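Local coordinates for Non-structural polyprotein (Sindbis virus, PDB 4GUA), which joins the nsP2 cysteine protease to the macro and zinc-binding domains of nsP3 in a precursor polyprotein, the protease probably cutting it to release the viral non-structural proteins, at residues 22-27 and 101-106; 64-69 and 147-152; 70-75 and 108-113; 541-546 and 597-602. One frame throughout, in Å; residues are numbered along the deposited sequence.

In the fold
Contacts 1, 2 and 3 are buried and belong to the protease; contact 4 is partly buried and lies in the zinc-binding region. Contacts 1 and 3 flank the same run from strand 102-103 to helix 107-113: Gly104 and Asp106 bond the 70-75 loop, which in turn packs on the helix. Contact 2 abuts contact 3, Met66 packing on Leu72 and Leu113. Chemistry differs accordingly: contact 3 is apolar across its segments, contact 1 adds a threonine bond to one apolar touch, contact 2 is mainly amide and carboxylate, and contact 4 sets aromatic rings on prolines. A probable hydrogen bond from Asn151 to Ser598 and packing of Thr69 on Tyr543 join contact 2 to contact 4.

Contact 1 (22-27 and 101-106); sequences EPILAT and RKYGYD. With SO4 (sulfate ion), chain D.
Thr27 and Tyr105 form the polar link between helix 16-27 and the loop that follows strand 102-103. The backbone N of Tyr105 gives Thr27 OG1 a nearly straight hydrogen bond of 2.8 Å (170° at the hydrogen). The same hydroxyl donates to Ile24 O, 2.8 Å from OG1 and in the plane of that carbonyl, so the oxygen both gives and accepts and its rotation is fixed. The torsion suits this double duty: at chi1 66° OG1 lies between the backbone N and the carbonyl carbon of Thr27. Tyr105 CB rests 3.4 Å from OG1, while the ring leads off toward Phe64 and His107. The apolar packing centres on Ile24 and Tyr103: Ile24 CG2 comes within 3.9 Å of Tyr103 CB, and Ile24 CD1 lies obliquely to the Tyr103 ring. That ring turns away to Ile53 and Leu56 of helix 52-64. The contact thus sets a helix against an outer strand of a three-stranded antiparallel sheet, inside the peptidase C9 region of nsP2, a family of the papain-like clan CA. Ile78 of strand 78-83 also touches Ile24 and Thr27. At the start of strand 102-103, Lys102 N gives a weak bond of 3.4 Å to O2 of a sulfate ion, probably from the crystallisation liquor; Arg101, just before it, forms a salt bridge with Glu517.

Contact 2 (64-69 and 147-152); sequences FGMDLT and PVNRNL. With SO4 (sulfate ion), chain F.
The carboxylate of Asp67 and the amide of Asn149 meet with their planes 87° apart. Asn149 ND2 reaches Asp67 OD1 at 2.9 Å, keeping that oxygen close to its own amide plane but arriving 52° above the carboxylate plane. Thr69 N also meets OD1 from out of the plane, at 3.0 Å, whereas Thr69 OG1 donates to the syn lone pair of OD1; three bonds therefore grip one oxygen and hold the carboxylate's rotation. At the other end of the amide, Asn149 OD1 accepts from Asp67 N over 3.0 Å, so one asparagine holds both main chain and side chain of Asp67. A sulfate ion, probably from the crystallisation liquor, accepts a further bond from ND2 through its O4 (2.8 Å). The guanidinium of Arg150 stays beyond salt-bridge distance of Asp67 and is bonded instead to Glu278 and to the carbonyl of Ala273. Nearer helix 52-64, Val148 N bonds Gly65 O at 3.1 Å, and Met66 CG lies beside Val148 CG1 at 3.8 Å, the two side chains pointing the same way. The pairing is that of two turns locked together: an Asx turn at Asp67, just after helix 52-64 of the protease, faces the type I beta turn Pro147 to Arg150.

Contact 3 (70-75 and 108-113); sequences SGLFSK and AIAAEL
Leu72, in the type I beta turn from Gly71 to Ser74, packs against Ile109 and Leu113, residues one helical turn apart on helix 107-113 of the protease. Its CD2 branch does the touching, 3.8 Å from Leu113 CD1 and 3.9 Å from Ile109 CG2, with Ala110 CB somewhat farther at 4.2 Å. With CG anti to its carbonyl carbon (chi1 -80°), the leucine carries this methyl toward the helix although its CB does not point there. Ile109 uses both branches. CG2 lies 3.4 Å from Ser70 O, and CG1, beside the backbone N, comes to 3.6 Å from Gly71 O, so the isoleucine fits against two successive carbonyls of the loop. The contact between the segments is one of aliphatic carbons against one another and against carbonyl oxygens; two bonds within the loop help shape it. Leu72 N bonds Ser70 OG at 3.2 Å in an ST turn, and Ser74 N closes the beta turn on Gly71 O at 3.0 Å. Gly71 has a positive phi, which suits glycine. Ser70 OG is also hydrogen-bonded to Asp67 O, while Ser70 O accepts from Lys554 of the zinc-binding region. On the helix side Asp106 acts as N-cap, its OD1 bonding Ile109 N, and the backbone of Asp106 pairs with Leu72. Beyond the interface Met66 touches both Leu72 and Leu113, Phe64 of helix 52-64 backs Leu72, and Phe73 turns the other way, onto Leu56 and Cys60 of helix 52-64 and Ile24 of helix 16-27.

Contact 4 (541-546 and 597-602); sequences YSYFEG and SSPPKT
Tyr543 lies with one ring face against the two prolines, at the heart of the tight part of the contact. Pro599 CA stands 3.8 Å from the ring centroid, 22° off the normal, and Pro600 CD reaches the same face nearer the rim, both as CH-pi contacts. Ser597 OG comes in at the ring edge, near its plane, and hydrogen-bonds Tyr543 OH at 2.7 Å; either may be the donor. Tyr541 packs as closely, its CB 3.7 Å from Pro599 CB and its CD1 beside CA and CB of Lys601. Between the two tyrosines the backbones join: Ser542 N donates to Pro600 O at 3.1 Å, and Tyr541 CA makes a CA-H...O contact with the same oxygen. Tyr541 and Lys601 form a single beta bridge, the two runs crossing at about a right angle (92°). Thr602 CG2 fills the corner, 3.7 Å from Ser542 CB and 3.6 Å from Phe544 CZ. With OG1 between the backbone N and the carbonyl carbon (chi1 61°), CG2 falls anti to the carbonyl carbon, facing Ser542 and Phe544, and OG1 turns to Trp520 O. Ser542 OG accepts from Phe544 N in an ST turn.

The looser side is the far end of Lys601, whose chain bends at chi3 and chi4 and leads away until NZ bonds Pro656 O, together with Ser598, whose CB points away and whose OG bonds Asn151 of the protease. The two prolines over the Tyr543 ring begin an extended, polyproline-like run through Lys601; a few residues later in the nsP3 zinc-binding domain come Cys605 and Cys607, which bind the zinc ion with Cys630 and Cys648.

Contact 1 (22-27 and 101-106)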
loop_
_atom_site.group_PDB
_atom_site.type_symbol
_atom_site.label_atom_id
_atom_site.label_comp_id
_atom_site.label_asym_id
_atom_site.label_seq_id
_atom_site.Cartn_x
_atom_site.Cartn_y
_atom_site.Cartn_z
ATOM N N GLU A 22 22.130 -18.559 -6.490
ATOM C CA GLU A 22 23.453 -18.972 -6.002
ATOM C C GLU A 22 24.634 -18.043 -6.345
ATOM O O GLU A 22 25.395 -17.657 -5.447
ATOM C CB GLU A 22 23.761 -20.392 -6.462
ATOM C CG GLU A 22 24.981 -20.990 -5.795
ATOM C CD GLU A 22 25.139 -22.470 -6.067
ATOM O OE1 GLU A 22 25.094 -22.877 -7.250
ATOM O OE2 GLU A 22 25.326 -23.226 -5.092
ATOM N N PRO A 23 24.814 -17.695 -7.631
ATOM C CA PRO A 23 25.934 -16.806 -7.963
ATOM C C PRO A 23 25.748 -15.375 -7.441
ATOM O O PRO A 23 26.731 -14.689 -7.169
ATOM C CB PRO A 23 25.963 -16.837 -9.500
ATOM C CG PRO A 23 24.595 -17.169 -9.898
ATOM C CD PRO A 23 24.077 -18.112 -8.835
ATOM N N ILE A 24 24.507 -14.929 -7.298
ATOM C CA ILE A 24 24.261 -13.602 -6.757
ATOM C C ILE A 24 24.645 -13.582 -5.287
ATOM O O ILE A 24 25.281 -12.638 -4.820
ATOM C CB ILE A 24 22.794 -13.185 -6.931
ATOM C CG1 ILE A 24 22.507 -12.968 -8.417
ATOM C CG2 ILE A 24 22.499 -11.907 -6.159
ATOM C CD1 ILE A 24 21.045 -12.839 -8.749
ATOM N N LEU A 25 24.307 -14.647 -4.567
ATOM C CA LEU A 25 24.697 -14.765 -3.166
ATOM C C LEU A 25 26.225 -14.813 -3.021
ATOM O O LEU A 25 26.790 -14.294 -2.059
ATOM C CB LEU A 25 24.063 -16.011 -2.544
ATOM C CG LEU A 25 22.530 -16.073 -2.562
ATOM C CD1 LEU A 25 22.023 -17.332 -1.875
ATOM C CD2 LEU A 25 21.932 -14.832 -1.911
ATOM N N ALA A 26 26.888 -15.423 -3.991
ATOM C CA ALA A 26 28.338 -15.552 -3.965
ATOM C C ALA A 26 29.054 -14.200 -3.902
ATOM O O ALA A 26 30.078 -14.073 -3.235
ATOM C CB ALA A 26 28.791 -16.314 -5.160
ATOM N N THR A 27 28.535 -13.193 -4.596
ATOM C CA THR A 27 29.186 -11.885 -4.604
ATOM C C THR A 27 29.222 -11.288 -3.204
ATOM O O THR A 27 30.052 -10.433 -2.908
ATOM C CB THR A 27 28.467 -10.881 -5.523
ATOM O OG1 THR A 27 27.160 -10.601 -4.998
ATOM C CG2 THR A 27 28.346 -11.422 -6.933
ATOM N N ARG A 101 17.339 -6.863 -15.590
ATOM C CA ARG A 101 17.272 -7.005 -14.137
ATOM C C ARG A 101 18.504 -7.745 -13.624
ATOM O O ARG A 101 18.704 -8.923 -13.927
ATOM C CB ARG A 101 16.015 -7.754 -13.693
ATOM C CG ARG A 101 14.701 -7.076 -14.014
ATOM C CD ARG A 101 13.542 -7.911 -13.469
ATOM N NE ARG A 101 12.240 -7.539 -14.019
ATOM C CZ ARG A 101 11.846 -7.800 -15.265
ATOM N NH1 ARG A 101 12.656 -8.415 -16.125
ATOM N NH2 ARG A 101 10.638 -7.428 -15.667
ATOM N N LYS A 102 19.323 -7.042 -12.843
ATOM C CA LYS A 102 20.568 -7.599 -12.326
ATOM C C LYS A 102 20.713 -7.336 -10.828
ATOM O O LYS A 102 20.117 -6.402 -10.285
ATOM C CB LYS A 102 21.757 -6.992 -13.073
ATOM C CG LYS A 102 21.609 -7.013 -14.586
ATOM C CD LYS A 102 22.906 -6.643 -15.282
ATOM C CE LYS A 102 22.726 -6.572 -16.781
ATOM N NZ LYS A 102 23.960 -6.108 -17.448
ATOM N N TYR A 103 21.519 -8.161 -10.169
ATOM C CA TYR A 103 21.741 -8.035 -8.737
ATOM C C TYR A 103 23.179 -8.407 -8.400
ATOM O O TYR A 103 23.841 -9.117 -9.152
ATOM C CB TYR A 103 20.783 -8.953 -7.969
ATOM C CG TYR A 103 19.320 -8.630 -8.189
ATOM C CD1 TYR A 103 18.614 -9.190 -9.246
ATOM C CD2 TYR A 103 18.650 -7.764 -7.349
ATOM C CE1 TYR A 103 17.278 -8.889 -9.455
ATOM C CE2 TYR A 103 17.320 -7.463 -7.547
ATOM C CZ TYR A 103 16.637 -8.024 -8.597
ATOM O OH TYR A 103 15.305 -7.715 -8.783
ATOM N N GLY A 104 23.666 -7.892 -7.279
ATOM C CA GLY A 104 24.933 -8.314 -6.719
ATOM C C GLY A 104 25.274 -7.471 -5.507
ATOM O O GLY A 104 24.830 -6.328 -5.390
ATOM N N TYR A 105 26.128 -8.005 -4.643
ATOM C CA TYR A 105 26.459 -7.336 -3.399
ATOM C C TYR A 105 27.147 -6.023 -3.705
ATOM O O TYR A 105 28.077 -5.979 -4.498
ATOM C CB TYR A 105 27.371 -8.218 -2.562
ATOM C CG TYR A 105 27.603 -7.708 -1.164
ATOM C CD1 TYR A 105 26.609 -7.799 -0.197
ATOM C CD2 TYR A 105 28.823 -7.153 -0.801
ATOM C CE1 TYR A 105 26.823 -7.342 1.089
ATOM C CE2 TYR A 105 29.047 -6.696 0.483
ATOM C CZ TYR A 105 28.046 -6.793 1.423
ATOM O OH TYR A 105 28.274 -6.335 2.700
ATOM N N ASP A 106 26.715 -4.957 -3.046
ATOM C CA ASP A 106 27.291 -3.643 -3.279
ATOM C C ASP A 106 28.137 -3.205 -2.084
ATOM O O ASP A 106 27.612 -2.856 -1.029
ATOM C CB ASP A 106 26.164 -2.643 -3.536
ATOM C CG ASP A 106 26.668 -1.290 -3.948
ATOM O OD1 ASP A 106 27.804 -0.937 -3.563
ATOM O OD2 ASP A 106 25.929 -0.587 -4.667
HETATM S S SO4 D . 17.009 -3.592 -11.804
HETATM O O1 SO4 D . 17.049 -2.143 -11.623
HETATM O O2 SO4 D . 17.897 -3.979 -12.898
HETATM O O3 SO4 D . 17.449 -4.278 -10.586
HETATM O O4 SO4 D . 15.632 -3.947 -12.137
#

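Contact 2 (64-69 and 147-152)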
loop_
_atom_site.group_PDB
_atom_site.type_symbol
_atom_site.label_atom_id
_atom_site.label_comp_id
_atom_site.label_asym_id
_atom_site.label_seq_id
_atom_site.Cartn_x
_atom_site.Cartn_y
_atom_site.Cartn_z
ATOM N N PHE A 64 21.928 -9.913 6.503
ATOM C CA PHE A 64 22.289 -8.534 6.826
ATOM C C PHE A 64 21.278 -7.747 7.681
ATOM O O PHE A 64 21.490 -6.570 7.969
ATOM C CB PHE A 64 22.610 -7.790 5.534
ATOM C CG PHE A 64 23.520 -8.564 4.621
ATOM C CD1 PHE A 64 24.781 -8.947 5.045
ATOM C CD2 PHE A 64 23.112 -8.924 3.350
ATOM C CE1 PHE A 64 25.620 -9.665 4.221
ATOM C CE2 PHE A 64 23.952 -9.642 2.522
ATOM C CZ PHE A 64 25.208 -10.010 2.961
ATOM N N GLY A 65 20.181 -8.385 8.076
ATOM C CA GLY A 65 19.162 -7.717 8.874
ATOM C C GLY A 65 18.480 -6.518 8.225
ATOM O O GLY A 65 17.932 -5.662 8.922
ATOM N N MET A 66 18.508 -6.454 6.898
ATOM C CA MET A 66 17.809 -5.408 6.154
ATOM C C MET A 66 17.258 -5.972 4.848
ATOM O O MET A 66 17.753 -6.981 4.341
ATOM C CB MET A 66 18.749 -4.254 5.851
ATOM C CG MET A 66 19.080 -3.408 7.068
ATOM S SD MET A 66 20.289 -2.124 6.717
ATOM C CE MET A 66 21.363 -3.039 5.631
ATOM N N ASP A 67 16.237 -5.329 4.293
ATOM C CA ASP A 67 15.653 -5.827 3.054
ATOM C C ASP A 67 16.328 -5.167 1.845
ATOM O O ASP A 67 17.254 -4.377 1.991
ATOM C CB ASP A 67 14.122 -5.646 3.046
ATOM C CG ASP A 67 13.690 -4.218 2.768
ATOM O OD1 ASP A 67 14.567 -3.368 2.505
ATOM O OD2 ASP A 67 12.468 -3.941 2.821
ATOM N N LEU A 68 15.872 -5.517 0.651
ATOM C CA LEU A 68 16.553 -5.133 -0.583
ATOM C C LEU A 68 16.551 -3.630 -0.863
ATOM O O LEU A 68 17.333 -3.155 -1.684
ATOM C CB LEU A 68 15.935 -5.885 -1.771
ATOM C CG LEU A 68 16.186 -7.395 -1.751
ATOM C CD1 LEU A 68 15.434 -8.090 -2.879
ATOM C CD2 LEU A 68 17.679 -7.721 -1.813
ATOM N N THR A 69 15.679 -2.880 -0.203
ATOM C CA THR A 69 15.631 -1.441 -0.441
ATOM C C THR A 69 16.859 -0.781 0.157
ATOM O O THR A 69 17.130 0.385 -0.104
ATOM C CB THR A 69 14.359 -0.784 0.125
ATOM O OG1 THR A 69 14.339 -0.925 1.544
ATOM C CG2 THR A 69 13.120 -1.424 -0.465
ATOM N N PRO A 147 13.224 -6.978 9.375
ATOM C CA PRO A 147 14.230 -6.103 8.768
ATOM C C PRO A 147 14.223 -4.753 9.469
ATOM O O PRO A 147 13.150 -4.164 9.604
ATOM C CB PRO A 147 13.744 -5.972 7.326
ATOM C CG PRO A 147 12.269 -6.097 7.439
ATOM C CD PRO A 147 12.012 -7.083 8.547
ATOM N N VAL A 148 15.381 -4.236 9.855
ATOM C CA VAL A 148 15.401 -3.048 10.700
ATOM C C VAL A 148 15.173 -1.769 9.897
ATOM O O VAL A 148 14.823 -0.730 10.456
ATOM C CB VAL A 148 16.727 -2.933 11.491
ATOM C CG1 VAL A 148 17.875 -2.542 10.569
ATOM C CG2 VAL A 148 16.583 -1.929 12.605
ATOM N N ASN A 149 15.345 -1.854 8.584
ATOM C CA ASN A 149 15.281 -0.667 7.738
ATOM C C ASN A 149 13.897 -0.387 7.174
ATOM O O ASN A 149 13.719 0.579 6.436
ATOM C CB ASN A 149 16.263 -0.801 6.578
ATOM C CG ASN A 149 15.869 -1.896 5.611
ATOM O OD1 ASN A 149 15.562 -3.017 6.020
ATOM N ND2 ASN A 149 15.842 -1.570 4.323
ATOM N N ARG A 150 12.917 -1.215 7.531
ATOM C CA ARG A 150 11.588 -1.133 6.929
ATOM C C ARG A 150 10.558 -0.476 7.840
ATOM O O ARG A 150 10.446 -0.816 9.015
ATOM C CB ARG A 150 11.105 -2.541 6.553
ATOM C CG ARG A 150 9.664 -2.610 6.058
ATOM C CD ARG A 150 9.415 -3.899 5.273
ATOM N NE ARG A 150 8.015 -4.064 4.880
ATOM C CZ ARG A 150 7.458 -3.481 3.822
ATOM N NH1 ARG A 150 8.171 -2.683 3.036
ATOM N NH2 ARG A 150 6.184 -3.686 3.549
ATOM N N ASN A 151 9.796 0.464 7.293
ATOM C CA ASN A 151 8.613 0.948 7.989
ATOM C C ASN A 151 7.472 0.005 7.661
ATOM O O ASN A 151 7.063 -0.110 6.510
ATOM C CB ASN A 151 8.265 2.379 7.575
ATOM C CG ASN A 151 9.102 3.422 8.307
ATOM O OD1 ASN A 151 9.816 3.110 9.270
ATOM N ND2 ASN A 151 9.010 4.672 7.858
ATOM N N LEU A 152 6.955 -0.664 8.680
ATOM C CA LEU A 152 5.932 -1.675 8.487
ATOM C C LEU A 152 4.596 -1.011 8.214
ATOM O O LEU A 152 4.232 -0.059 8.890
ATOM C CB LEU A 152 5.842 -2.566 9.723
ATOM C CG LEU A 152 7.159 -3.262 10.076
ATOM C CD1 LEU A 152 7.071 -3.918 11.443
ATOM C CD2 LEU A 152 7.526 -4.279 9.016
HETATM S S SO4 F . 16.613 1.971 3.848
HETATM O O1 SO4 F . 16.403 3.146 4.690
HETATM O O2 SO4 F . 16.949 2.392 2.491
HETATM O O3 SO4 F . 17.717 1.178 4.393
HETATM O O4 SO4 F . 15.383 1.178 3.814
#

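Contact 3 (70-75 and 108-113)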
loop_
_atom_site.group_PDB
_atom_site.type_symbol
_atom_site.label_atom_id
_atom_site.label_comp_id
_atom_site.label_asym_id
_atom_site.label_seq_id
_atom_site.Cartn_x
_atom_site.Cartn_y
_atom_site.Cartn_z
ATOM N N SER A 70 17.601 -1.537 0.958
ATOM C CA SER A 70 18.871 -1.069 1.492
ATOM C C SER A 70 19.876 -0.832 0.366
ATOM O O SER A 70 20.756 0.017 0.481
ATOM C CB SER A 70 19.446 -2.101 2.454
ATOM O OG SER A 70 19.860 -3.263 1.746
ATOM N N GLY A 71 19.731 -1.583 -0.719
ATOM C CA GLY A 71 20.649 -1.508 -1.841
ATOM C C GLY A 71 21.800 -2.504 -1.780
ATOM O O GLY A 71 22.660 -2.534 -2.668
ATOM N N LEU A 72 21.816 -3.331 -0.740
ATOM C CA LEU A 72 22.916 -4.268 -0.539
ATOM C C LEU A 72 23.158 -5.195 -1.725
ATOM O O LEU A 72 24.301 -5.495 -2.048
ATOM C CB LEU A 72 22.678 -5.092 0.722
ATOM C CG LEU A 72 23.035 -4.373 2.019
ATOM C CD1 LEU A 72 22.556 -5.154 3.225
ATOM C CD2 LEU A 72 24.529 -4.176 2.093
ATOM N N PHE A 73 22.089 -5.684 -2.335
ATOM C CA PHE A 73 22.204 -6.533 -3.521
ATOM C C PHE A 73 22.004 -5.807 -4.863
ATOM O O PHE A 73 21.803 -6.458 -5.887
ATOM C CB PHE A 73 21.310 -7.763 -3.399
ATOM C CG PHE A 73 21.913 -8.846 -2.557
ATOM C CD1 PHE A 73 22.918 -9.647 -3.064
ATOM C CD2 PHE A 73 21.495 -9.049 -1.257
ATOM C CE1 PHE A 73 23.485 -10.641 -2.292
ATOM C CE2 PHE A 73 22.058 -10.045 -0.480
ATOM C CZ PHE A 73 23.054 -10.839 -0.996
ATOM N N SER A 74 21.985 -4.475 -4.836
ATOM C CA SER A 74 21.586 -3.661 -5.991
ATOM C C SER A 74 22.701 -3.311 -6.984
ATOM O O SER A 74 22.498 -2.531 -7.917
ATOM C CB SER A 74 20.923 -2.370 -5.510
ATOM O OG SER A 74 19.514 -2.452 -5.623
ATOM N N LYS A 75 23.882 -3.863 -6.773
ATOM C CA LYS A 75 24.974 -3.709 -7.717
ATOM C C LYS A 75 24.646 -4.545 -8.950
ATOM O O LYS A 75 24.285 -5.717 -8.825
ATOM C CB LYS A 75 26.259 -4.140 -7.015
ATOM C CG LYS A 75 27.471 -4.420 -7.864
ATOM C CD LYS A 75 27.872 -5.853 -7.492
ATOM C CE LYS A 75 29.351 -6.175 -7.551
ATOM N NZ LYS A 75 29.606 -7.582 -7.079
ATOM N N ALA A 108 29.980 -0.608 -1.673
ATOM C CA ALA A 108 29.826 0.800 -1.348
ATOM C C ALA A 108 28.710 0.964 -0.322
ATOM O O ALA A 108 28.897 1.593 0.716
ATOM C CB ALA A 108 29.524 1.605 -2.599
ATOM N N ILE A 109 27.560 0.365 -0.609
ATOM C CA ILE A 109 26.418 0.426 0.286
ATOM C C ILE A 109 26.803 -0.111 1.657
ATOM O O ILE A 109 26.467 0.471 2.679
ATOM C CB ILE A 109 25.231 -0.399 -0.259
ATOM C CG1 ILE A 109 24.708 0.200 -1.568
ATOM C CG2 ILE A 109 24.117 -0.488 0.783
ATOM C CD1 ILE A 109 24.070 1.560 -1.417
ATOM N N ALA A 110 27.526 -1.223 1.670
ATOM C CA ALA A 110 27.920 -1.858 2.917
ATOM C C ALA A 110 28.866 -0.940 3.678
ATOM O O ALA A 110 28.875 -0.910 4.909
ATOM C CB ALA A 110 28.580 -3.190 2.640
ATOM N N ALA A 111 29.679 -0.206 2.926
ATOM C CA ALA A 111 30.638 0.714 3.515
ATOM C C ALA A 111 29.937 1.875 4.221
ATOM O O ALA A 111 30.275 2.190 5.359
ATOM C CB ALA A 111 31.594 1.231 2.447
ATOM N N GLU A 112 28.945 2.495 3.580
ATOM C CA GLU A 112 28.249 3.604 4.230
ATOM C C GLU A 112 27.469 3.091 5.431
ATOM O O GLU A 112 27.320 3.788 6.434
ATOM C CB GLU A 112 27.332 4.394 3.283
ATOM C CG GLU A 112 27.776 4.478 1.832
ATOM C CD GLU A 112 26.744 3.921 0.859
ATOM O OE1 GLU A 112 25.570 3.745 1.262
ATOM O OE2 GLU A 112 27.108 3.666 -0.315
ATOM N N LEU A 113 26.941 1.883 5.308
ATOM C CA LEU A 113 26.208 1.261 6.397
ATOM C C LEU A 113 27.066 1.001 7.626
ATOM O O LEU A 113 26.558 0.973 8.745
ATOM C CB LEU A 113 25.601 -0.052 5.922
ATOM C CG LEU A 113 24.389 0.089 5.001
ATOM C CD1 LEU A 113 24.007 -1.268 4.464
ATOM C CD2 LEU A 113 23.233 0.720 5.742
#

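Contact 4 (541-546 and 597-602)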
loop_
_atom_site.group_PDB
_atom_site.type_symbol
_atom_site.label_atom_id
_atom_site.label_comp_id
_atom_site.label_asym_id
_atom_site.label_seq_id
_atom_site.Cartn_x
_atom_site.Cartn_y
_atom_site.Cartn_z
ATOM N N TYR A 541 5.094 4.286 -5.131
ATOM C CA TYR A 541 6.231 4.532 -4.244
ATOM C C TYR A 541 7.386 3.602 -4.593
ATOM O O TYR A 541 7.187 2.419 -4.849
ATOM C CB TYR A 541 5.833 4.305 -2.777
ATOM C CG TYR A 541 4.533 4.961 -2.363
ATOM C CD1 TYR A 541 4.510 6.280 -1.930
ATOM C CD2 TYR A 541 3.337 4.258 -2.383
ATOM C CE1 TYR A 541 3.330 6.883 -1.542
ATOM C CE2 TYR A 541 2.146 4.855 -1.995
ATOM C CZ TYR A 541 2.148 6.166 -1.577
ATOM O OH TYR A 541 0.972 6.770 -1.189
ATOM N N SER A 542 8.598 4.128 -4.609
ATOM C CA SER A 542 9.761 3.286 -4.851
ATOM C C SER A 542 11.037 3.897 -4.281
ATOM O O SER A 542 11.145 5.117 -4.148
ATOM C CB SER A 542 9.928 3.051 -6.352
ATOM O OG SER A 542 10.896 2.051 -6.591
ATOM N N TYR A 543 12.000 3.048 -3.937
ATOM C CA TYR A 543 13.341 3.524 -3.607
ATOM C C TYR A 543 14.267 3.540 -4.831
ATOM O O TYR A 543 15.387 4.044 -4.754
ATOM C CB TYR A 543 13.968 2.665 -2.514
ATOM C CG TYR A 543 13.442 2.940 -1.125
ATOM C CD1 TYR A 543 13.908 4.024 -0.396
ATOM C CD2 TYR A 543 12.514 2.097 -0.526
ATOM C CE1 TYR A 543 13.451 4.272 0.866
ATOM C CE2 TYR A 543 12.053 2.339 0.739
ATOM C CZ TYR A 543 12.527 3.429 1.435
ATOM O OH TYR A 543 12.079 3.692 2.709
ATOM N N PHE A 544 13.811 2.966 -5.944
ATOM C CA PHE A 544 14.597 2.948 -7.171
ATOM C C PHE A 544 15.942 2.271 -6.985
ATOM O O PHE A 544 16.917 2.624 -7.650
ATOM C CB PHE A 544 14.794 4.368 -7.708
ATOM C CG PHE A 544 13.534 4.986 -8.202
ATOM C CD1 PHE A 544 13.105 4.756 -9.497
ATOM C CD2 PHE A 544 12.749 5.759 -7.361
ATOM C CE1 PHE A 544 11.924 5.301 -9.957
ATOM C CE2 PHE A 544 11.567 6.310 -7.814
ATOM C CZ PHE A 544 11.152 6.080 -9.112
ATOM N N GLU A 545 16.004 1.308 -6.073
ATOM C CA GLU A 545 17.224 0.534 -5.909
ATOM C C GLU A 545 17.548 -0.167 -7.228
ATOM O O GLU A 545 16.651 -0.631 -7.927
ATOM C CB GLU A 545 17.083 -0.476 -4.768
ATOM C CG GLU A 545 16.148 -1.640 -5.040
ATOM C CD GLU A 545 14.733 -1.423 -4.509
ATOM O OE1 GLU A 545 14.294 -0.261 -4.395
ATOM O OE2 GLU A 545 14.054 -2.432 -4.208
ATOM N N GLY A 546 18.831 -0.230 -7.571
ATOM C CA GLY A 546 19.251 -0.792 -8.841
ATOM C C GLY A 546 19.380 0.267 -9.923
ATOM O O GLY A 546 19.771 -0.026 -11.053
ATOM N N SER A 597 12.762 3.963 6.907
ATOM C CA SER A 597 12.004 5.040 6.287
ATOM C C SER A 597 10.898 4.432 5.423
ATOM O O SER A 597 10.648 3.229 5.481
ATOM C CB SER A 597 12.918 5.934 5.448
ATOM O OG SER A 597 13.556 5.210 4.409
ATOM N N SER A 598 10.231 5.275 4.642
ATOM C CA SER A 598 9.201 4.835 3.712
ATOM C C SER A 598 9.586 5.224 2.287
ATOM O O SER A 598 10.244 6.246 2.071
ATOM C CB SER A 598 7.860 5.471 4.062
ATOM O OG SER A 598 7.432 5.077 5.353
ATOM N N PRO A 599 9.184 4.404 1.307
ATOM C CA PRO A 599 9.499 4.686 -0.097
ATOM C C PRO A 599 8.932 6.021 -0.574
ATOM O O PRO A 599 7.744 6.276 -0.386
ATOM C CB PRO A 599 8.832 3.527 -0.843
ATOM C CG PRO A 599 7.822 2.979 0.095
ATOM C CD PRO A 599 8.394 3.173 1.457
ATOM N N PRO A 600 9.774 6.864 -1.190
ATOM C CA PRO A 600 9.274 8.163 -1.652
ATOM C C PRO A 600 8.241 7.951 -2.740
ATOM O O PRO A 600 8.349 6.976 -3.484
ATOM C CB PRO A 600 10.508 8.854 -2.234
ATOM C CG PRO A 600 11.674 7.978 -1.960
ATOM C CD PRO A 600 11.239 6.751 -1.246
ATOM N N LYS A 601 7.259 8.837 -2.847
ATOM C CA LYS A 601 6.290 8.693 -3.917
ATOM C C LYS A 601 6.950 9.011 -5.254
ATOM O O LYS A 601 7.739 9.948 -5.365
ATOM C CB LYS A 601 5.026 9.531 -3.675
ATOM C CG LYS A 601 5.203 11.011 -3.559
ATOM C CD LYS A 601 3.850 11.664 -3.287
ATOM C CE LYS A 601 3.486 11.654 -1.825
ATOM N NZ LYS A 601 3.538 13.039 -1.263
ATOM N N THR A 602 6.620 8.204 -6.258
ATOM C CA THR A 602 7.174 8.334 -7.600
ATOM C C THR A 602 6.412 9.310 -8.486
ATOM O O THR A 602 6.892 9.682 -9.551
ATOM C CB THR A 602 7.129 6.979 -8.329
ATOM O OG1 THR A 602 5.766 6.557 -8.446
ATOM C CG2 THR A 602 7.903 5.921 -7.567
#